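Local coordinates for protein flavin-dependent monooxygenase, oxygenase subunit HsaA (Rhodococcus sp., PDB 2RFQ) that catalyses the FMNH2-dependent ortho-hydroxylation of the phenolic secosteroid 3-HSA to the catechol 3,4-DHSA during bacterial cholesterol breakdown, working with a separate reductase component, at residues E29-R34 / G186-G191; D179-V184 / S192-V197; Y229-G234 / D303-L308. All blocks are in the same frame, centred on the assembly; numbering follows the deposited sequence.

Contact 1: residues E29-R34 / G186-G191; sequences ETEDLR and GLRGTG
The guanidinium of Arg188 and the carboxylate of Glu31 have planes 16° apart, but Glu31 OE2 stays 4.1 Å from Arg188 NH1, oblique to the guanidinium and beyond a salt bridge. They meet where helix 27-33 of the N-terminal acyl-CoA dehydrogenase-like domain ends in a Schellman motif at Arg34, its last turn on the 3-10 turn 188-190. Water joins them. One molecule, at the guanidinium edge and in its plane, accepts from Arg188 NH1 at 2.8 Å and gives a weak bond to Glu31 OE2. Another donates to Glu31 OE2 (2.7 Å) and accepts from the backbone N of Arg188. Arg188 NE bonds Val184 O, and Glu31 makes salt bridges to Arg357 and Arg360, which probably keep the carboxylate ionised. Beside the water-bridged pair, Arg34 CA makes a CA-H...O contact with Arg188 O (3.1 Å), as does Gly189 CA with Thr30 O (3.3 Å). Thr30 OG1, beside its own backbone N (chi1 -64°), bonds Arg26 O, which leaves CG2 to rest 3.7 Å from Gly189 CA. A CB on Gly189 would clash with that methyl, and one on Gly191 with Arg34 O, 3.1 Å from Gly191 CA.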
ATOM      1  N   GLU A  29     -14.444  26.218  17.694  1.00  9.47           N
ATOM      2  CA  GLU A  29     -14.056  27.539  18.147  1.00  9.17           C
ATOM      3  C   GLU A  29     -12.527  27.672  18.224  1.00  8.95           C
ATOM      4  O   GLU A  29     -11.945  28.693  17.825  1.00  8.74           O
ATOM      5  CB  GLU A  29     -14.693  27.858  19.506  1.00  9.27           C
ATOM      6  CG  GLU A  29     -14.446  29.297  19.940  1.00  8.80           C
ATOM      7  CD  GLU A  29     -15.366  29.756  21.063  1.00  8.28           C
ATOM      8  OE1 GLU A  29     -16.566  29.415  21.020  1.00 10.77           O
ATOM      9  OE2 GLU A  29     -14.890  30.520  21.924  1.00  9.14           O
ATOM     10  N   THR A  30     -11.880  26.635  18.745  1.00  8.46           N
ATOM     11  CA  THR A  30     -10.431  26.617  18.850  1.00  8.51           C
ATOM     12  C   THR A  30      -9.798  26.770  17.462  1.00  9.18           C
ATOM     13  O   THR A  30      -8.864  27.545  17.283  1.00 10.23           O
ATOM     14  CB  THR A  30      -9.987  25.306  19.521  1.00  9.11           C
ATOM     15  OG1 THR A  30     -10.509  25.318  20.858  1.00  9.21           O
ATOM     16  CG2 THR A  30      -8.445  25.184  19.548  1.00  9.93           C
ATOM     17  N   GLU A  31     -10.316  26.051  16.469  1.00  9.74           N
ATOM     18  CA  GLU A  31      -9.828  26.238  15.100  1.00 10.06           C
ATOM     19  C   GLU A  31     -10.056  27.671  14.608  1.00 10.05           C
ATOM     20  O   GLU A  31      -9.156  28.307  14.078  1.00 10.40           O
ATOM     21  CB  GLU A  31     -10.585  25.331  14.146  1.00 11.03           C
ATOM     22  CG  GLU A  31     -10.083  23.951  14.007  1.00 13.88           C
ATOM     23  CD  GLU A  31     -10.496  23.431  12.636  1.00 15.54           C
ATOM     24  OE1 GLU A  31     -11.654  23.013  12.509  1.00 14.94           O
ATOM     25  OE2 GLU A  31      -9.684  23.491  11.692  1.00 13.67           O
ATOM     26  N   ASP A  32     -11.289  28.154  14.771  1.00 10.27           N
ATOM     27  CA  ASP A  32     -11.672  29.475  14.252  1.00 11.16           C
ATOM     28  C   ASP A  32     -10.853  30.607  14.836  1.00 10.61           C
ATOM     29  O   ASP A  32     -10.510  31.585  14.145  1.00 12.35           O
ATOM     30  CB  ASP A  32     -13.164  29.710  14.522  1.00 11.30           C
ATOM     31  CG  ASP A  32     -14.073  28.842  13.654  1.00 13.81           C
ATOM     32  OD1 ASP A  32     -13.614  28.287  12.623  1.00 16.31           O
ATOM     33  OD2 ASP A  32     -15.258  28.703  14.006  1.00 16.44           O
ATOM     34  N   LEU A  33     -10.541  30.509  16.131  1.00  9.82           N
ATOM     35  CA  LEU A  33      -9.745  31.547  16.800  1.00 10.39           C
ATOM     36  C   LEU A  33      -8.235  31.344  16.629  1.00 10.10           C
ATOM     37  O   LEU A  33      -7.445  32.198  17.019  1.00 11.05           O
ATOM     38  CB  LEU A  33     -10.089  31.586  18.284  1.00  9.86           C
ATOM     39  CG  LEU A  33     -11.539  31.897  18.581  1.00 11.31           C
ATOM     40  CD1 LEU A  33     -11.805  31.687  20.074  1.00 13.63           C
ATOM     41  CD2 LEU A  33     -11.779  33.351  18.173  1.00 13.25           C
ATOM     42  N   ARG A  34      -7.838  30.188  16.073  1.00  9.76           N
ATOM     43  CA  ARG A  34      -6.400  29.880  15.837  1.00 10.71           C
ATOM     44  C   ARG A  34      -5.559  29.896  17.133  1.00 10.61           C
ATOM     45  O   ARG A  34      -4.364  30.222  17.123  1.00 10.81           O
ATOM     46  CB  ARG A  34      -5.802  30.828  14.781  1.00 11.16           C
ATOM     47  CG  ARG A  34      -6.539  30.789  13.414  1.00 12.21           C
ATOM     48  CD  ARG A  34      -5.861  31.774  12.398  1.00 13.43           C
ATOM     49  NE  ARG A  34      -5.852  33.157  12.895  1.00 12.79           N
ATOM     50  CZ  ARG A  34      -4.770  33.828  13.310  1.00 15.22           C
ATOM     51  NH1 ARG A  34      -3.548  33.294  13.249  1.00 15.23           N
ATOM     52  NH2 ARG A  34      -4.902  35.075  13.782  1.00 18.01           N
ATOM     53  N   GLY A 186      -4.189  22.809   8.742  1.00  8.00           N
ATOM     54  CA  GLY A 186      -4.537  21.993   9.931  1.00  8.07           C
ATOM     55  C   GLY A 186      -3.754  22.426  11.154  1.00  7.18           C
ATOM     56  O   GLY A 186      -2.791  23.206  11.063  1.00  6.89           O
ATOM     57  N   LEU A 187      -4.144  21.882  12.311  1.00  6.75           N
ATOM     58  CA  LEU A 187      -3.608  22.344  13.610  1.00  6.45           C
ATOM     59  C   LEU A 187      -3.745  23.870  13.732  1.00  7.32           C
ATOM     60  O   LEU A 187      -2.934  24.544  14.376  1.00  7.97           O
ATOM     61  CB  LEU A 187      -2.139  21.899  13.830  1.00  7.34           C
ATOM     62  CG  LEU A 187      -1.976  20.394  14.120  1.00  7.66           C
ATOM     63  CD1 LEU A 187      -0.447  20.082  14.219  1.00  7.94           C
ATOM     64  CD2 LEU A 187      -2.737  20.006  15.416  1.00  9.65           C
ATOM     65  N   ARG A 188      -4.813  24.403  13.148  1.00  8.21           N
ATOM     66  CA  ARG A 188      -5.065  25.857  13.177  1.00  8.27           C
ATOM     67  C   ARG A 188      -5.146  26.375  14.619  1.00  8.05           C
ATOM     68  O   ARG A 188      -4.617  27.450  14.950  1.00  9.42           O
ATOM     69  CB  ARG A 188      -6.358  26.179  12.431  1.00  9.57           C
ATOM     70  CG  ARG A 188      -6.198  25.945  10.959  1.00  9.13           C
ATOM     71  CD  ARG A 188      -7.530  26.110  10.211  1.00 14.26           C
ATOM     72  NE  ARG A 188      -7.297  26.146   8.777  1.00 20.51           N
ATOM     73  CZ  ARG A 188      -8.237  25.957   7.853  1.00 24.77           C
ATOM     74  NH1 ARG A 188      -9.497  25.660   8.207  1.00 22.20           N
ATOM     75  NH2 ARG A 188      -7.909  26.063   6.565  1.00 26.59           N
ATOM     76  N   GLY A 189      -5.766  25.589  15.492  1.00  7.44           N
ATOM     77  CA  GLY A 189      -5.943  25.995  16.892  1.00  7.94           C
ATOM     78  C   GLY A 189      -4.663  26.113  17.706  1.00  8.71           C
ATOM     79  O   GLY A 189      -4.686  26.676  18.799  1.00  9.41           O
ATOM     80  N   THR A 190      -3.544  25.570  17.194  1.00  7.57           N
ATOM     81  CA  THR A 190      -2.334  25.531  18.007  1.00  8.01           C
ATOM     82  C   THR A 190      -1.690  26.907  18.207  1.00  8.61           C
ATOM     83  O   THR A 190      -0.904  27.072  19.138  1.00 10.06           O
ATOM     84  CB  THR A 190      -1.277  24.522  17.465  1.00  7.25           C
ATOM     85  OG1 THR A 190      -0.845  24.940  16.161  1.00  8.16           O
ATOM     86  CG2 THR A 190      -1.899  23.112  17.402  1.00  7.72           C
ATOM     87  N   GLY A 191      -2.024  27.883  17.350  1.00  9.06           N
ATOM     88  CA  GLY A 191      -1.421  29.209  17.494  1.00  9.37           C
ATOM     89  C   GLY A 191       0.092  29.100  17.508  1.00  9.57           C
ATOM     90  O   GLY A 191       0.769  29.667  18.378  1.00 10.10           O
TER
HETATM   91  O   HOH W   1      -7.090  22.826  12.268  1.00  9.92           O
HETATM   92  O   HOH W   2     -11.328  25.339  10.314  1.00 22.61           O

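Contact 2: residues D179-V184 / S192-V197; sequences DDVWNV and SNTVVV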
ATOM      1  N   ASP A 179       4.897  37.167  16.875  1.00 11.42           N
ATOM      2  CA  ASP A 179       4.256  37.635  15.635  1.00 12.52           C
ATOM      3  C   ASP A 179       3.198  36.634  15.209  1.00 12.64           C
ATOM      4  O   ASP A 179       3.488  35.441  15.099  1.00 12.43           O
ATOM      5  CB  ASP A 179       5.292  37.801  14.530  1.00 12.89           C
ATOM      6  CG  ASP A 179       6.098  39.083  14.687  1.00 15.83           C
ATOM      7  OD1 ASP A 179       5.740  39.925  15.552  1.00 17.84           O
ATOM      8  OD2 ASP A 179       7.088  39.240  13.947  1.00 18.87           O
ATOM      9  N   ASP A 180       1.975  37.124  14.987  1.00 13.37           N
ATOM     10  CA  ASP A 180       0.855  36.263  14.620  1.00 13.98           C
ATOM     11  C   ASP A 180       0.877  36.018  13.118  1.00 13.95           C
ATOM     12  O   ASP A 180       0.479  36.885  12.326  1.00 13.97           O
ATOM     13  CB  ASP A 180      -0.468  36.893  15.055  1.00 14.82           C
ATOM     14  CG  ASP A 180      -1.657  36.062  14.674  1.00 16.53           C
ATOM     15  OD1 ASP A 180      -1.478  34.871  14.339  1.00 15.91           O
ATOM     16  OD2 ASP A 180      -2.787  36.601  14.721  1.00 18.67           O
ATOM     17  N   VAL A 181       1.401  34.855  12.738  1.00 12.65           N
ATOM     18  CA  VAL A 181       1.533  34.473  11.340  1.00 13.10           C
ATOM     19  C   VAL A 181       0.871  33.128  11.016  1.00 13.24           C
ATOM     20  O   VAL A 181       0.942  32.679   9.870  1.00 14.07           O
ATOM     21  CB  VAL A 181       3.015  34.385  10.900  1.00 13.64           C
ATOM     22  CG1 VAL A 181       3.717  35.721  11.111  1.00 14.06           C
ATOM     23  CG2 VAL A 181       3.733  33.269  11.667  1.00 16.03           C
ATOM     24  N   TRP A 182       0.256  32.493  12.015  1.00 12.01           N
ATOM     25  CA  TRP A 182      -0.209  31.097  11.879  1.00 11.83           C
ATOM     26  C   TRP A 182      -1.426  30.988  10.955  1.00 11.34           C
ATOM     27  O   TRP A 182      -2.542  31.351  11.323  1.00 12.68           O
ATOM     28  CB  TRP A 182      -0.507  30.552  13.270  1.00 10.78           C
ATOM     29  CG  TRP A 182      -0.741  29.091  13.341  1.00 11.43           C
ATOM     30  CD1 TRP A 182      -1.851  28.468  13.832  1.00 11.24           C
ATOM     31  CD2 TRP A 182       0.177  28.061  12.963  1.00 11.33           C
ATOM     32  NE1 TRP A 182      -1.692  27.101  13.777  1.00  9.00           N
ATOM     33  CE2 TRP A 182      -0.453  26.822  13.247  1.00  9.19           C
ATOM     34  CE3 TRP A 182       1.472  28.060  12.407  1.00 10.95           C
ATOM     35  CZ2 TRP A 182       0.160  25.597  12.999  1.00 10.68           C
ATOM     36  CZ3 TRP A 182       2.085  26.831  12.152  1.00 10.69           C
ATOM     37  CH2 TRP A 182       1.430  25.621  12.466  1.00 11.14           C
ATOM     38  N   ASN A 183      -1.200  30.482   9.740  1.00 11.64           N
ATOM     39  CA  ASN A 183      -2.203  30.509   8.687  1.00 11.27           C
ATOM     40  C   ASN A 183      -2.103  29.239   7.837  1.00 10.45           C
ATOM     41  O   ASN A 183      -1.578  29.252   6.708  1.00 10.51           O
ATOM     42  CB  ASN A 183      -1.952  31.756   7.828  1.00 11.54           C
ATOM     43  CG  ASN A 183      -3.039  31.995   6.830  1.00 14.18           C
ATOM     44  OD1 ASN A 183      -4.158  31.522   6.988  1.00 14.98           O
ATOM     45  ND2 ASN A 183      -2.710  32.734   5.766  1.00 19.20           N
ATOM     46  N   VAL A 184      -2.604  28.143   8.412  1.00  9.29           N
ATOM     47  CA  VAL A 184      -2.332  26.798   7.874  1.00  9.25           C
ATOM     48  C   VAL A 184      -3.584  25.937   7.722  1.00  8.86           C
ATOM     49  O   VAL A 184      -4.652  26.255   8.262  1.00  9.58           O
ATOM     50  CB  VAL A 184      -1.319  26.055   8.766  1.00 10.00           C
ATOM     51  CG1 VAL A 184       0.055  26.726   8.668  1.00 10.63           C
ATOM     52  CG2 VAL A 184      -1.806  26.057  10.190  1.00 10.88           C
ATOM     53  N   SER A 192       0.619  28.372  16.540  1.00  9.37           N
ATOM     54  CA  SER A 192       2.057  28.114  16.457  1.00  8.78           C
ATOM     55  C   SER A 192       2.809  29.297  15.837  1.00  8.98           C
ATOM     56  O   SER A 192       3.364  29.197  14.737  1.00  9.71           O
ATOM     57  CB  SER A 192       2.322  26.777  15.723  1.00  9.23           C
ATOM     58  OG  SER A 192       1.716  25.724  16.468  1.00  9.54           O
ATOM     59  N   ASN A 193       2.816  30.404  16.585  1.00  9.21           N
ATOM     60  CA  ASN A 193       3.344  31.668  16.084  1.00  9.53           C
ATOM     61  C   ASN A 193       4.857  31.796  16.263  1.00  9.89           C
ATOM     62  O   ASN A 193       5.518  30.829  16.666  1.00 10.30           O
ATOM     63  CB  ASN A 193       2.541  32.812  16.705  1.00  9.56           C
ATOM     64  CG  ASN A 193       1.174  32.919  16.091  1.00 10.24           C
ATOM     65  OD1 ASN A 193       0.146  33.034  16.797  1.00 15.52           O
ATOM     66  ND2 ASN A 193       1.134  32.848  14.774  1.00  6.82           N
ATOM     67  N   THR A 194       5.402  32.968  15.918  1.00 10.07           N
ATOM     68  CA  THR A 194       6.841  33.134  15.745  1.00 10.11           C
ATOM     69  C   THR A 194       7.395  34.016  16.839  1.00 10.78           C
ATOM     70  O   THR A 194       6.895  35.114  17.084  1.00 10.44           O
ATOM     71  CB  THR A 194       7.164  33.710  14.325  1.00 10.46           C
ATOM     72  OG1 THR A 194       6.705  32.782  13.330  1.00 10.17           O
ATOM     73  CG2 THR A 194       8.659  33.950  14.137  1.00 11.47           C
ATOM     74  N   VAL A 195       8.441  33.514  17.481  1.00 10.36           N
ATOM     75  CA  VAL A 195       9.059  34.160  18.636  1.00 10.19           C
ATOM     76  C   VAL A 195      10.287  34.903  18.136  1.00 10.33           C
ATOM     77  O   VAL A 195      11.251  34.291  17.648  1.00 10.60           O
ATOM     78  CB  VAL A 195       9.424  33.134  19.714  1.00 10.04           C
ATOM     79  CG1 VAL A 195      10.274  33.782  20.813  1.00  9.23           C
ATOM     80  CG2 VAL A 195       8.137  32.496  20.304  1.00  9.68           C
ATOM     81  N   VAL A 196      10.212  36.226  18.230  1.00 10.99           N
ATOM     82  CA  VAL A 196      11.207  37.118  17.631  1.00 10.32           C
ATOM     83  C   VAL A 196      12.080  37.692  18.743  1.00 10.79           C
ATOM     84  O   VAL A 196      11.573  38.298  19.705  1.00 10.24           O
ATOM     85  CB  VAL A 196      10.552  38.258  16.816  1.00 10.75           C
ATOM     86  CG1 VAL A 196      11.633  39.176  16.228  1.00 11.30           C
ATOM     87  CG2 VAL A 196       9.656  37.696  15.691  1.00 10.17           C
ATOM     88  N   VAL A 197      13.385  37.473  18.592  1.00 11.16           N
ATOM     89  CA  VAL A 197      14.374  37.802  19.626  1.00 11.66           C
ATOM     90  C   VAL A 197      15.411  38.728  18.983  1.00 12.13           C
ATOM     91  O   VAL A 197      16.005  38.372  17.970  1.00 11.56           O
ATOM     92  CB  VAL A 197      15.044  36.500  20.177  1.00 11.39           C
ATOM     93  CG1 VAL A 197      16.119  36.818  21.228  1.00 12.02           C
ATOM     94  CG2 VAL A 197      13.992  35.554  20.768  1.00 12.32           C
TER
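Trp182 and Ser192 form the tight end of this contact. Ser192 CB sits 3.4 Å from the centroid of the six-membered indole ring and 4° off its normal, a CH-pi contact over the face, while the backbone N of Ser192 lies over the pyrrole part of the same face. Val184 CG2 covers the opposite face, toward the rim. With CG anti to the backbone N (chi1 -169°), the indole swings in against Ser192, where NE1 donates to Leu187 O. Ser192 OG bonds Ser143 OG and Thr190 OG1, the former in a probable FMN site. A leucine in place of Trp182 would probably leave Leu187 O without one of its donors and open a gap between Ser192 CB and Val184 CG2.

Asp179 and Thr194 are firmly joined as an antiparallel hydrogen-bonded pair: Asp179 N reaches Thr194 O at 2.9 Å, almost straight at 168°, and Thr194 N returns to Asp179 O at 3.2 Å. On their face of the sheet Asp179 OD2 touches Val196 CG2 at 3.5 Å. The Asp179 carboxylate pairs with Arg177, which helps line the pocket of the bound pyridinium sulfonate. The solvent side is the loop beyond this pair, where Asp180 turns its carboxylate to a salt bridge with Arg34 and exposed Val181 meets Thr194 OG1 through CG2 at 3.4 Å.

Strand 193-198 runs between short strand 177-179 and long strand 132-142 in the beta domain of the acyl-CoA dehydrogenase fold. Thr194 packs on Ala140 of strand 132-142, and Val195 reaches Leu153 of strand 150-159.

Contact 3: residues Y229-G234 / D303-L308; sequences YKMPWG and DEYALL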
ATOM      1  N   TYR A 229      14.157  11.695  34.151  1.00  7.36           N
ATOM      2  CA  TYR A 229      15.026  12.752  33.584  1.00  7.19           C
ATOM      3  C   TYR A 229      16.287  12.194  32.915  1.00  8.09           C
ATOM      4  O   TYR A 229      17.050  12.959  32.313  1.00  9.22           O
ATOM      5  CB  TYR A 229      15.353  13.857  34.616  1.00  7.53           C
ATOM      6  CG  TYR A 229      14.094  14.444  35.179  1.00  7.05           C
ATOM      7  CD1 TYR A 229      13.173  15.091  34.335  1.00  6.90           C
ATOM      8  CD2 TYR A 229      13.767  14.297  36.528  1.00  9.72           C
ATOM      9  CE1 TYR A 229      11.950  15.570  34.810  1.00  8.75           C
ATOM     10  CE2 TYR A 229      12.576  14.791  37.024  1.00  8.52           C
ATOM     11  CZ  TYR A 229      11.672  15.435  36.171  1.00  9.23           C
ATOM     12  OH  TYR A 229      10.479  15.910  36.642  1.00 10.10           O
ATOM     13  N   LYS A 230      16.487  10.872  32.990  1.00  7.28           N
ATOM     14  CA  LYS A 230      17.623  10.227  32.319  1.00  7.61           C
ATOM     15  C   LYS A 230      17.182   9.637  30.967  1.00  7.33           C
ATOM     16  O   LYS A 230      17.986   9.011  30.257  1.00  8.39           O
ATOM     17  CB  LYS A 230      18.246   9.167  33.222  1.00  7.86           C
ATOM     18  CG  LYS A 230      18.839   9.810  34.460  1.00 10.55           C
ATOM     19  CD  LYS A 230      19.487   8.797  35.382  1.00 12.71           C
ATOM     20  CE  LYS A 230      20.239   9.536  36.500  1.00 17.62           C
ATOM     21  NZ  LYS A 230      19.324  10.141  37.524  1.00 19.97           N
HETATM   22  N   MSE A 231      15.901   9.814  30.634  1.00  6.19           N
HETATM   23  CA  MSE A 231      15.402   9.343  29.334  1.00  6.25           C
HETATM   24  C   MSE A 231      16.063  10.119  28.191  1.00  5.68           C
HETATM   25  O   MSE A 231      16.299  11.305  28.332  1.00  6.28           O
HETATM   26  CB  MSE A 231      13.881   9.509  29.238  1.00  6.82           C
HETATM   27  CG  MSE A 231      13.127   8.621  30.205  1.00  7.21           C
HETATM   28 SE   MSE A 231      12.916   6.803  29.479  1.00 13.23          SE
HETATM   29  CE  MSE A 231      11.646   7.223  28.019  1.00 10.09           C
ATOM     30  N   PRO A 232      16.346   9.441  27.061  1.00  6.25           N
ATOM     31  CA  PRO A 232      16.976  10.112  25.929  1.00  6.83           C
ATOM     32  C   PRO A 232      16.042  11.093  25.229  1.00  6.78           C
ATOM     33  O   PRO A 232      14.885  10.757  24.976  1.00  5.78           O
ATOM     34  CB  PRO A 232      17.374   8.944  24.995  1.00  6.91           C
ATOM     35  CG  PRO A 232      16.412   7.868  25.298  1.00  6.55           C
ATOM     36  CD  PRO A 232      16.135   8.004  26.806  1.00  6.65           C
ATOM     37  N   TRP A 233      16.550  12.300  24.943  1.00  7.06           N
ATOM     38  CA  TRP A 233      15.787  13.296  24.181  1.00  7.13           C
ATOM     39  C   TRP A 233      15.280  12.734  22.854  1.00  6.88           C
ATOM     40  O   TRP A 233      14.170  13.087  22.422  1.00  6.58           O
ATOM     41  CB  TRP A 233      16.669  14.524  23.918  1.00  8.64           C
ATOM     42  CG  TRP A 233      15.979  15.698  23.233  1.00  9.31           C
ATOM     43  CD1 TRP A 233      16.318  16.238  22.028  1.00 12.18           C
ATOM     44  CD2 TRP A 233      14.892  16.505  23.740  1.00 10.05           C
ATOM     45  NE1 TRP A 233      15.508  17.309  21.740  1.00 10.72           N
ATOM     46  CE2 TRP A 233      14.630  17.503  22.770  1.00 10.84           C
ATOM     47  CE3 TRP A 233      14.120  16.481  24.903  1.00 11.90           C
ATOM     48  CZ2 TRP A 233      13.636  18.476  22.935  1.00  9.88           C
ATOM     49  CZ3 TRP A 233      13.100  17.444  25.063  1.00 10.72           C
ATOM     50  CH2 TRP A 233      12.879  18.432  24.081  1.00 10.70           C
ATOM     51  N   GLY A 234      16.088  11.890  22.208  1.00  6.62           N
ATOM     52  CA  GLY A 234      15.721  11.321  20.906  1.00  6.51           C
ATOM     53  C   GLY A 234      14.471  10.451  20.947  1.00  5.57           C
ATOM     54  O   GLY A 234      13.847  10.198  19.910  1.00  5.77           O
ATOM     55  N   ASP A 303       9.974   0.340  27.955  1.00  8.94           N
ATOM     56  CA  ASP A 303      11.203  -0.452  28.009  1.00  9.43           C
ATOM     57  C   ASP A 303      12.390   0.407  28.399  1.00  9.15           C
ATOM     58  O   ASP A 303      13.202   0.016  29.253  1.00  8.53           O
ATOM     59  CB  ASP A 303      11.443  -1.142  26.667  1.00  9.80           C
ATOM     60  CG  ASP A 303      10.470  -2.293  26.412  1.00 12.50           C
ATOM     61  OD1 ASP A 303       9.619  -2.599  27.275  1.00 14.18           O
ATOM     62  OD2 ASP A 303      10.602  -2.922  25.351  1.00 18.89           O
ATOM     63  N   GLU A 304      12.503   1.597  27.804  1.00  8.32           N
ATOM     64  CA  GLU A 304      13.596   2.494  28.197  1.00  7.55           C
ATOM     65  C   GLU A 304      13.494   2.824  29.688  1.00  6.60           C
ATOM     66  O   GLU A 304      14.482   2.752  30.429  1.00  6.93           O
ATOM     67  CB  GLU A 304      13.590   3.784  27.372  1.00  7.89           C
ATOM     68  CG  GLU A 304      13.751   3.568  25.848  1.00  6.51           C
ATOM     69  CD  GLU A 304      13.853   4.854  25.072  1.00  9.09           C
ATOM     70  OE1 GLU A 304      13.681   5.941  25.663  1.00  7.92           O
ATOM     71  OE2 GLU A 304      14.100   4.776  23.839  1.00  8.11           O
ATOM     72  N   TYR A 305      12.287   3.173  30.127  1.00  6.53           N
ATOM     73  CA  TYR A 305      12.074   3.639  31.507  1.00  6.21           C
ATOM     74  C   TYR A 305      12.354   2.522  32.502  1.00  5.67           C
ATOM     75  O   TYR A 305      12.958   2.750  33.554  1.00  5.80           O
ATOM     76  CB  TYR A 305      10.638   4.145  31.666  1.00  6.40           C
ATOM     77  CG  TYR A 305      10.361   4.806  32.990  1.00  6.77           C
ATOM     78  CD1 TYR A 305      11.076   5.954  33.397  1.00  4.92           C
ATOM     79  CD2 TYR A 305       9.372   4.295  33.844  1.00  6.86           C
ATOM     80  CE1 TYR A 305      10.810   6.576  34.625  1.00  6.03           C
ATOM     81  CE2 TYR A 305       9.094   4.910  35.056  1.00  7.53           C
ATOM     82  CZ  TYR A 305       9.808   6.040  35.444  1.00  7.04           C
ATOM     83  OH  TYR A 305       9.523   6.629  36.653  1.00  8.30           O
ATOM     84  N   ALA A 306      11.918   1.309  32.163  1.00  6.08           N
ATOM     85  CA  ALA A 306      12.177   0.150  33.052  1.00  6.08           C
ATOM     86  C   ALA A 306      13.672  -0.055  33.274  1.00  6.56           C
ATOM     87  O   ALA A 306      14.106  -0.383  34.388  1.00  7.75           O
ATOM     88  CB  ALA A 306      11.551  -1.116  32.487  1.00  6.66           C
ATOM     89  N   LEU A 307      14.463   0.122  32.210  1.00  6.78           N
ATOM     90  CA  LEU A 307      15.905  -0.045  32.343  1.00  6.72           C
ATOM     91  C   LEU A 307      16.464   1.014  33.286  1.00  6.58           C
ATOM     92  O   LEU A 307      17.268   0.714  34.148  1.00  6.46           O
ATOM     93  CB  LEU A 307      16.588  -0.004  30.969  1.00  7.17           C
ATOM     94  CG  LEU A 307      16.300  -1.206  30.080  1.00  7.84           C
ATOM     95  CD1 LEU A 307      16.676  -0.865  28.640  1.00  9.75           C
ATOM     96  CD2 LEU A 307      17.135  -2.389  30.579  1.00 10.09           C
ATOM     97  N   LEU A 308      16.022   2.262  33.127  1.00  5.94           N
ATOM     98  CA  LEU A 308      16.483   3.344  33.975  1.00  6.45           C
ATOM     99  C   LEU A 308      16.117   3.108  35.442  1.00  6.80           C
ATOM    100  O   LEU A 308      16.930   3.327  36.324  1.00  7.49           O
ATOM    101  CB  LEU A 308      15.928   4.685  33.506  1.00  6.64           C
ATOM    102  CG  LEU A 308      16.473   5.099  32.118  1.00  6.25           C
ATOM    103  CD1 LEU A 308      15.701   6.336  31.662  1.00  7.77           C
ATOM    104  CD2 LEU A 308      17.965   5.390  32.213  1.00  6.36           C
TER
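Glu304 spreads its carboxylate between two kinds of neighbour: OE2 is hydrogen-bonded to Thr235 OG1, while OE1 rests against Met231 CE and the ring of Pro232, whose CG is 3.4 Å away. Pro232 is the N-cap residue of helix 233-266, and Thr235 lies in its first turn. The carboxylate thus lies near the N-terminal end of that helix, which may slightly favour its negative charge.

Met231 is a selenomethionine with a doubly bent chain. The chi2 bend (-83°) brings SE onto helix 277-309, and the chi3 bend (-69°) turns CE to Glu304. SE packs 3.6 Å from Leu308 CD1 and 4.1 Å from Tyr305 CB, and it stands at the edge of the Tyr305 ring, near its plane.

The two segments belong to the helical C-terminal part of the acyl-CoA dehydrogenase fold. Here the lead-in to helix 233-266 lies against helix 277-309 near the C-terminal end of the latter, and no hydrogen bond crosses between them. Pro65, at the start of helix 65-76, touches both Met231 and Tyr305, whereas Leu318 and Ala322 of helix 316-344 pack on Glu304. Farther along, Leu308 lays its two methyls against the chain at Lys230 and Met231: CD1 approaches Met231 N at 3.6 Å, and CD2 meets Lys230 CB at 3.9 Å, the rest of the lysine chain leading away.

In the fold
Contacts 1 and 2 are neighbours, their centres 13 Å apart and their segments alternating along the chain. They are tied directly: Arg34 NH2 makes a salt bridge to Asp180 OD2 at 2.8 Å, and Arg188 O packs on Trp182 CD1 at 3.2 Å. Both border the probable FMN site, the Thr190 side chain about 4 Å from that of Trp84 and the Ser192 side chain about 3 Å from that of Ser143. The side chain of Asp179 comes about 6 Å from a bound pyridinium sulfonate. Contact 3 follows later in the sequence, across the chain's centre, its own centre about 33 Å from those of contacts 1 and 2, and it lies away from these sites.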